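Local atomic coordinates of 6-phosphogluconate dehydrogenase (Decarboxylating) (Geobacter metallireducens, PDB entry 4E21), a protein that probably catalyses the NADP-dependent oxidative decarboxylation of 6-phosphogluconate in the pentose phosphate pathway. Residues D109-G114 with Q132-V137. Residues are numbered along the deposited sequence; the frame is centred on the assembly and turned at random.
Sequences DIVIDG and QGITYV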
# COMPACT_ATOMS: atom_id res chain seq x y z
N ASP B 109 -18.45 38.74 -21.36
CA ASP B 109 -17.96 38.66 -19.98
C ASP B 109 -17.18 37.35 -19.76
O ASP B 109 -17.41 36.35 -20.44
CB ASP B 109 -19.10 38.74 -18.97
CG ASP B 109 -19.67 40.15 -18.82
OD1 ASP B 109 -19.11 41.10 -19.41
OD2 ASP B 109 -20.67 40.28 -18.08
N ILE B 110 -16.28 37.39 -18.78
CA ILE B 110 -15.50 36.24 -18.35
C ILE B 110 -15.73 36.01 -16.85
O ILE B 110 -15.64 36.95 -16.04
CB ILE B 110 -13.99 36.51 -18.52
CG1 ILE B 110 -13.63 36.72 -19.99
CG2 ILE B 110 -13.13 35.38 -17.90
CD1 ILE B 110 -12.19 37.16 -20.19
N VAL B 111 -16.02 34.76 -16.49
CA VAL B 111 -16.18 34.35 -15.10
C VAL B 111 -15.10 33.32 -14.76
O VAL B 111 -14.88 32.34 -15.49
CB VAL B 111 -17.60 33.76 -14.83
CG1 VAL B 111 -17.75 33.30 -13.37
CG2 VAL B 111 -18.65 34.78 -15.16
N ILE B 112 -14.39 33.55 -13.67
CA ILE B 112 -13.34 32.66 -13.26
C ILE B 112 -13.72 31.96 -11.96
O ILE B 112 -14.12 32.62 -11.01
CB ILE B 112 -12.04 33.44 -13.06
CG1 ILE B 112 -11.70 34.17 -14.36
CG2 ILE B 112 -10.90 32.50 -12.57
CD1 ILE B 112 -10.86 35.39 -14.14
N ASP B 113 -13.65 30.63 -11.94
CA ASP B 113 -13.80 29.88 -10.68
C ASP B 113 -12.41 29.44 -10.21
O ASP B 113 -11.75 28.60 -10.83
CB ASP B 113 -14.70 28.67 -10.86
CG ASP B 113 -14.85 27.85 -9.59
OD1 ASP B 113 -14.42 28.31 -8.51
OD2 ASP B 113 -15.42 26.74 -9.66
N GLY B 114 -11.96 30.06 -9.13
CA GLY B 114 -10.62 29.85 -8.63
C GLY B 114 -10.61 28.98 -7.40
O GLY B 114 -9.56 28.74 -6.82
N GLN B 132 -24.58 31.51 -23.28
CA GLN B 132 -24.98 32.91 -23.07
C GLN B 132 -23.86 33.86 -23.44
O GLN B 132 -23.86 35.02 -23.02
CB GLN B 132 -25.38 33.14 -21.64
CG GLN B 132 -26.45 32.19 -21.17
CD GLN B 132 -27.30 32.79 -20.09
OE1 GLN B 132 -27.58 33.99 -20.09
NE2 GLN B 132 -27.72 31.95 -19.13
N GLY B 133 -22.92 33.35 -24.23
CA GLY B 133 -21.84 34.17 -24.73
C GLY B 133 -20.82 34.53 -23.67
O GLY B 133 -20.01 35.43 -23.86
N ILE B 134 -20.85 33.82 -22.54
CA ILE B 134 -19.93 34.08 -21.44
C ILE B 134 -18.83 33.02 -21.32
O ILE B 134 -19.10 31.82 -21.32
CB ILE B 134 -20.69 34.19 -20.11
CG1 ILE B 134 -21.59 35.43 -20.14
CG2 ILE B 134 -19.71 34.26 -18.94
CD1 ILE B 134 -22.66 35.43 -19.09
N THR B 135 -17.59 33.47 -21.21
CA THR B 135 -16.48 32.54 -21.18
C THR B 135 -16.13 32.14 -19.74
O THR B 135 -15.83 32.98 -18.89
CB THR B 135 -15.26 33.04 -21.97
OG1 THR B 135 -15.68 33.35 -23.31
CG2 THR B 135 -14.21 31.96 -22.04
N TYR B 136 -16.22 30.84 -19.49
CA TYR B 136 -15.99 30.32 -18.14
C TYR B 136 -14.58 29.72 -17.97
O TYR B 136 -14.22 28.76 -18.66
CB TYR B 136 -17.06 29.28 -17.79
CG TYR B 136 -17.11 28.88 -16.32
CD1 TYR B 136 -17.71 29.72 -15.37
CD2 TYR B 136 -16.59 27.66 -15.88
CE1 TYR B 136 -17.78 29.35 -14.04
CE2 TYR B 136 -16.66 27.30 -14.55
CZ TYR B 136 -17.25 28.15 -13.64
OH TYR B 136 -17.32 27.80 -12.32
N VAL B 137 -13.80 30.30 -17.05
CA VAL B 137 -12.40 29.92 -16.83
C VAL B 137 -12.16 29.29 -15.46
O VAL B 137 -12.55 29.85 -14.43
CB VAL B 137 -11.49 31.15 -17.02
CG1 VAL B 137 -10.03 30.76 -16.86
CG2 VAL B 137 -11.71 31.75 -18.39
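V111 and Y136 pair where strand 110-113 runs parallel to the start of strand 135-142, the two backbones joined by a ladder of four hydrogen bonds. V111 gives its N-H to T135 O, and V137 N in turn bonds to V111 O at 2.8 Å, straight at 179°. T135 N to D109 O and D113 N to V137 O complete the ladder. On the face carrying V111 and Y136 the packing is tight. With CG anti to the backbone N (chi1 -167°), the Y136 ring lies along strand 110-113: Y136 CE1 stands 4.0 Å from V111 CG1, and Y136 OH reaches 3.1 Å from D113 CB. The other branch of V111, CG2, meets I134 CG2 at 4.0 Å, while M129 of helix 119-130 and L98 of helix 94-101 close over this side. An alanine in place of Y136 would probably leave V111 CG1 and D113 CB without their aromatic neighbour and open a gap beneath L98. On the opposite face I110 CG2 touches V137 CG2 at 3.9 Å and I112 CG1 runs beside V137 CB; helix 160-165 lies against I110 and T135 here. The looser end is at G133, partly exposed and with positive phi (72°), which closes helix 119-130 in a Schellman motif. The two strands are the parallel pair of a beta-alpha-beta unit whose crossover is helix 119-130, in a Rossmann-type domain consistent with NADP binding. The chemistry divides the work: backbone bonds set the register, mostly apolar side chains pack on both faces, and the buried D113 carboxylate is satisfied by S117 OG and G115 N beyond the strand.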